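Local atomic coordinates of putative acetyltransferase Ta0821 (Thermoplasma acidophilum DSM 1728, PDB entry 3C26), a protein that probably transfers acyl groups other than aminoacyl groups, as a putative acetyltransferase of the GNAT family. Residues R167-W179 / Y207-D221. Numbering follows the deposited sequence.
Sequences RYAGRWRCFFIDW and YFDIYEGGIDLFVND
Asp-221 OD2 is gripped by Tyr-168 OH, which donates a 2.5 Å bond to its anti lone pair, and by a water that also takes the N-H of Arg-171. The Tyr-168 hydroxyl in turn accepts the backbone N-H of Trp-172, a bond that spans the turn between strands 164-168 and 174-177; the indole brings CD1 edge-on to within 3.3 Å of Asp-221 OD2. Farther along, the Asn-220 amide clasps the backbone of Phe-176: Phe-176 N donates to Asn-220 OD1 (2.9 Å, 171°) from above the carbonyl plane, and Asn-220 ND2 returns a bond to Phe-176 O. Tyr-146 also bonds OD1. Asn-220 and Asp-221 form a classic beta bulge opposite Phe-205 in the antiparallel 204-211/214-221 hairpin, over which strand 174-177 passes nearly antiparallel to 214-221, joined by side chains rather than backbone pairing. Phe-218, CG beside its backbone N (chi1 -74°), drives CZ over the centre of the Trp-179 six-membered ring in a T-shaped pair, planes 80° apart; Phe-176 CB packs against Phe-218 CD2 at 3.6 Å. The Tyr-207 ring lies beneath the Ile-177/Asp-178 peptide, with Asp-178 N 3.2 Å above its centre. A water links Trp-179 NE1 to Asp-209 OD2 and Asp-216 OD2, while Asp-216 OD1 is hydrogen-bonded to Thr-44 OG1.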
# COMPACT_ATOMS: atom_id res chain seq x y z
N ARG A 167 -7.26 -34.15 -10.18
CA ARG A 167 -6.18 -33.93 -11.16
C ARG A 167 -6.14 -32.49 -11.66
O ARG A 167 -7.17 -31.87 -11.88
CB ARG A 167 -6.29 -34.91 -12.35
N TYR A 168 -4.92 -32.01 -11.81
CA TYR A 168 -4.65 -30.67 -12.31
C TYR A 168 -4.46 -30.71 -13.81
O TYR A 168 -3.46 -31.23 -14.33
CB TYR A 168 -3.40 -30.09 -11.71
CG TYR A 168 -3.07 -28.71 -12.19
CD1 TYR A 168 -4.01 -27.70 -12.15
CD2 TYR A 168 -1.80 -28.39 -12.64
CE1 TYR A 168 -3.71 -26.46 -12.56
CE2 TYR A 168 -1.47 -27.11 -13.02
CZ TYR A 168 -2.45 -26.15 -13.02
OH TYR A 168 -2.17 -24.85 -13.40
N ALA A 169 -5.45 -30.14 -14.48
CA ALA A 169 -5.53 -30.11 -15.94
C ALA A 169 -5.00 -28.79 -16.46
O ALA A 169 -4.93 -28.55 -17.65
CB ALA A 169 -7.00 -30.35 -16.39
N GLY A 170 -4.63 -27.94 -15.53
CA GLY A 170 -4.10 -26.62 -15.80
C GLY A 170 -2.70 -26.66 -16.40
O GLY A 170 -2.07 -27.72 -16.51
N ARG A 171 -2.22 -25.45 -16.67
CA ARG A 171 -1.06 -25.22 -17.50
C ARG A 171 0.13 -24.64 -16.81
O ARG A 171 1.17 -24.39 -17.44
CB ARG A 171 -1.49 -24.27 -18.63
CG ARG A 171 -2.31 -24.90 -19.74
CD ARG A 171 -1.44 -25.33 -20.90
NE ARG A 171 -0.48 -26.37 -20.52
CZ ARG A 171 -0.81 -27.61 -20.17
NH1 ARG A 171 -2.07 -27.98 -20.12
NH2 ARG A 171 0.12 -28.48 -19.86
N TRP A 172 -0.02 -24.37 -15.52
CA TRP A 172 1.10 -23.89 -14.73
C TRP A 172 1.84 -25.08 -14.12
O TRP A 172 1.24 -26.12 -13.84
CB TRP A 172 0.62 -23.00 -13.61
CG TRP A 172 0.08 -21.79 -14.15
CD1 TRP A 172 -1.23 -21.52 -14.42
CD2 TRP A 172 0.82 -20.70 -14.62
NE1 TRP A 172 -1.34 -20.30 -14.98
CE2 TRP A 172 -0.08 -19.76 -15.11
CE3 TRP A 172 2.19 -20.39 -14.64
CZ2 TRP A 172 0.32 -18.55 -15.63
CZ3 TRP A 172 2.57 -19.17 -15.13
CH2 TRP A 172 1.65 -18.28 -15.64
N ARG A 173 3.15 -24.93 -14.02
CA ARG A 173 4.02 -25.95 -13.44
C ARG A 173 4.85 -25.47 -12.30
O ARG A 173 5.62 -26.23 -11.76
CB ARG A 173 4.99 -26.49 -14.46
CG ARG A 173 4.73 -27.85 -14.87
CD ARG A 173 3.44 -27.92 -15.52
NE ARG A 173 2.99 -29.29 -15.61
CZ ARG A 173 1.75 -29.61 -15.89
NH1 ARG A 173 0.82 -28.65 -16.10
NH2 ARG A 173 1.43 -30.90 -15.94
N CYS A 174 4.78 -24.18 -12.03
CA CYS A 174 5.45 -23.61 -10.82
C CYS A 174 4.35 -22.99 -10.03
O CYS A 174 3.46 -22.37 -10.60
CB CYS A 174 6.52 -22.59 -11.12
SG CYS A 174 7.79 -23.18 -12.19
N PHE A 175 4.43 -23.22 -8.73
CA PHE A 175 3.40 -22.85 -7.77
C PHE A 175 3.96 -22.40 -6.44
O PHE A 175 5.03 -22.79 -6.04
CB PHE A 175 2.56 -24.09 -7.36
CG PHE A 175 2.26 -25.04 -8.46
CD1 PHE A 175 3.14 -26.07 -8.77
CD2 PHE A 175 1.04 -24.97 -9.13
CE1 PHE A 175 2.86 -26.95 -9.75
CE2 PHE A 175 0.74 -25.87 -10.13
CZ PHE A 175 1.65 -26.85 -10.45
N PHE A 176 3.16 -21.60 -5.76
CA PHE A 176 3.43 -21.20 -4.38
C PHE A 176 2.77 -22.24 -3.53
O PHE A 176 1.56 -22.44 -3.60
CB PHE A 176 2.88 -19.82 -4.02
CG PHE A 176 3.93 -18.82 -3.68
CD1 PHE A 176 4.93 -19.12 -2.78
CD2 PHE A 176 3.89 -17.55 -4.21
CE1 PHE A 176 5.90 -18.20 -2.42
CE2 PHE A 176 4.86 -16.62 -3.86
CZ PHE A 176 5.86 -16.96 -2.95
N ILE A 177 3.58 -22.98 -2.78
CA ILE A 177 3.07 -23.91 -1.84
C ILE A 177 3.77 -23.71 -0.49
O ILE A 177 5.00 -23.74 -0.40
CB ILE A 177 3.24 -25.33 -2.31
CG1 ILE A 177 2.48 -25.54 -3.63
CG2 ILE A 177 2.70 -26.32 -1.29
CD1 ILE A 177 2.44 -26.98 -4.05
N ASP A 178 2.98 -23.51 0.55
CA ASP A 178 3.56 -23.27 1.89
C ASP A 178 4.74 -22.31 1.82
O ASP A 178 5.83 -22.59 2.30
CB ASP A 178 4.00 -24.59 2.52
CG ASP A 178 4.51 -24.42 3.97
OD1 ASP A 178 4.05 -23.54 4.67
OD2 ASP A 178 5.36 -25.22 4.40
N TRP A 179 4.50 -21.18 1.16
CA TRP A 179 5.45 -20.04 1.05
C TRP A 179 6.76 -20.32 0.32
O TRP A 179 7.75 -19.59 0.46
CB TRP A 179 5.74 -19.41 2.41
CG TRP A 179 4.55 -18.79 3.03
CD1 TRP A 179 3.62 -19.43 3.82
CD2 TRP A 179 4.10 -17.43 2.91
NE1 TRP A 179 2.65 -18.56 4.17
CE2 TRP A 179 2.92 -17.32 3.66
CE3 TRP A 179 4.56 -16.30 2.23
CZ2 TRP A 179 2.19 -16.13 3.77
CZ3 TRP A 179 3.84 -15.11 2.35
CH2 TRP A 179 2.66 -15.05 3.10
N TYR A 207 -3.47 -23.33 -2.78
CA TYR A 207 -2.85 -23.73 -1.53
C TYR A 207 -3.42 -22.85 -0.41
O TYR A 207 -3.47 -21.63 -0.53
CB TYR A 207 -1.33 -23.59 -1.60
CG TYR A 207 -0.71 -23.92 -0.27
CD1 TYR A 207 -0.43 -25.22 0.10
CD2 TYR A 207 -0.50 -22.91 0.67
CE1 TYR A 207 0.11 -25.50 1.35
CE2 TYR A 207 -0.00 -23.19 1.91
CZ TYR A 207 0.30 -24.46 2.25
OH TYR A 207 0.80 -24.64 3.53
N PHE A 208 -3.89 -23.47 0.67
CA PHE A 208 -4.42 -22.75 1.80
C PHE A 208 -3.75 -23.11 3.14
O PHE A 208 -3.24 -24.21 3.32
CB PHE A 208 -5.97 -22.88 1.92
CG PHE A 208 -6.43 -24.24 2.25
CD1 PHE A 208 -6.55 -24.66 3.58
CD2 PHE A 208 -6.81 -25.11 1.25
CE1 PHE A 208 -6.96 -25.94 3.88
CE2 PHE A 208 -7.21 -26.37 1.55
CZ PHE A 208 -7.31 -26.78 2.88
N ASP A 209 -3.74 -22.12 4.02
CA ASP A 209 -3.15 -22.22 5.35
C ASP A 209 -4.05 -21.48 6.34
O ASP A 209 -4.15 -20.27 6.34
CB ASP A 209 -1.72 -21.64 5.35
CG ASP A 209 -1.00 -21.84 6.68
OD1 ASP A 209 -1.51 -22.57 7.52
OD2 ASP A 209 0.08 -21.25 6.89
N ILE A 210 -4.77 -22.29 7.10
CA ILE A 210 -5.68 -21.82 8.14
C ILE A 210 -4.83 -21.61 9.38
O ILE A 210 -4.05 -22.49 9.78
CB ILE A 210 -6.70 -22.88 8.48
CG1 ILE A 210 -7.57 -23.19 7.26
CG2 ILE A 210 -7.50 -22.49 9.75
CD1 ILE A 210 -8.56 -24.29 7.54
N TYR A 211 -4.99 -20.45 10.01
CA TYR A 211 -4.19 -20.16 11.20
C TYR A 211 -5.07 -19.52 12.24
O TYR A 211 -6.27 -19.36 12.00
CB TYR A 211 -2.96 -19.29 10.87
CG TYR A 211 -3.29 -17.94 10.24
CD1 TYR A 211 -3.50 -16.82 11.03
CD2 TYR A 211 -3.37 -17.78 8.87
CE1 TYR A 211 -3.81 -15.61 10.49
CE2 TYR A 211 -3.70 -16.56 8.31
CZ TYR A 211 -3.89 -15.47 9.13
OH TYR A 211 -4.21 -14.24 8.62
N GLU A 212 -4.49 -19.20 13.39
CA GLU A 212 -5.24 -18.59 14.48
C GLU A 212 -5.56 -17.16 14.15
O GLU A 212 -4.69 -16.30 14.21
CB GLU A 212 -4.48 -18.66 15.82
CG GLU A 212 -4.16 -20.03 16.29
CD GLU A 212 -5.36 -20.79 16.78
OE1 GLU A 212 -6.34 -20.17 17.22
OE2 GLU A 212 -5.31 -22.02 16.77
N GLY A 213 -6.80 -16.87 13.78
CA GLY A 213 -7.15 -15.50 13.43
C GLY A 213 -7.43 -15.26 11.93
O GLY A 213 -7.98 -14.23 11.53
N GLY A 214 -7.14 -16.24 11.12
CA GLY A 214 -7.41 -16.09 9.68
C GLY A 214 -6.98 -17.24 8.81
O GLY A 214 -6.70 -18.33 9.28
N ILE A 215 -6.93 -16.95 7.50
CA ILE A 215 -6.60 -17.93 6.47
C ILE A 215 -5.97 -17.24 5.31
O ILE A 215 -6.39 -16.16 4.89
CB ILE A 215 -7.85 -18.70 5.93
CG1 ILE A 215 -8.71 -19.26 7.06
CG2 ILE A 215 -7.46 -19.84 4.97
CD1 ILE A 215 -10.12 -19.69 6.62
N ASP A 216 -4.87 -17.83 4.85
CA ASP A 216 -4.20 -17.38 3.65
C ASP A 216 -4.48 -18.40 2.54
O ASP A 216 -4.43 -19.61 2.79
CB ASP A 216 -2.66 -17.30 3.85
CG ASP A 216 -2.21 -16.25 4.88
OD1 ASP A 216 -2.80 -15.16 4.99
OD2 ASP A 216 -1.22 -16.51 5.59
N LEU A 217 -4.78 -17.90 1.34
CA LEU A 217 -4.99 -18.69 0.15
C LEU A 217 -4.14 -18.19 -0.97
O LEU A 217 -4.16 -17.01 -1.30
CB LEU A 217 -6.50 -18.71 -0.28
CG LEU A 217 -7.45 -19.14 0.88
CD1 LEU A 217 -8.01 -17.95 1.65
CD2 LEU A 217 -8.60 -20.01 0.33
N PHE A 218 -3.36 -19.09 -1.54
CA PHE A 218 -2.53 -18.79 -2.69
C PHE A 218 -3.16 -19.38 -3.95
O PHE A 218 -3.18 -20.59 -4.18
CB PHE A 218 -1.14 -19.37 -2.52
CG PHE A 218 -0.31 -18.65 -1.57
CD1 PHE A 218 -0.54 -18.73 -0.20
CD2 PHE A 218 0.70 -17.81 -2.03
CE1 PHE A 218 0.24 -18.03 0.68
CE2 PHE A 218 1.52 -17.11 -1.13
CZ PHE A 218 1.28 -17.21 0.21
N VAL A 219 -3.65 -18.50 -4.79
CA VAL A 219 -4.35 -18.93 -6.00
C VAL A 219 -3.36 -19.00 -7.12
O VAL A 219 -3.01 -18.00 -7.74
CB VAL A 219 -5.50 -18.01 -6.33
CG1 VAL A 219 -6.34 -18.56 -7.53
CG2 VAL A 219 -6.36 -17.86 -5.10
N ASN A 220 -2.93 -20.23 -7.36
CA ASN A 220 -1.94 -20.56 -8.40
C ASN A 220 -2.54 -20.73 -9.80
O ASN A 220 -1.85 -20.58 -10.80
CB ASN A 220 -1.20 -21.84 -8.01
CG ASN A 220 -0.26 -21.62 -6.82
OD1 ASN A 220 0.63 -20.78 -6.89
ND2 ASN A 220 -0.46 -22.36 -5.73
N ASP A 221 -3.81 -21.08 -9.82
CA ASP A 221 -4.58 -21.27 -11.04
C ASP A 221 -6.07 -21.37 -10.74
O ASP A 221 -6.50 -21.82 -9.67
CB ASP A 221 -4.13 -22.51 -11.85
CG ASP A 221 -4.52 -22.42 -13.35
OD1 ASP A 221 -5.24 -21.45 -13.74
OD2 ASP A 221 -4.04 -23.28 -14.13
O HOH W 1 -4.20 -23.34 -16.76
O HOH W 2 1.70 -22.38 4.82
O HOH W 3 0.21 -18.89 5.96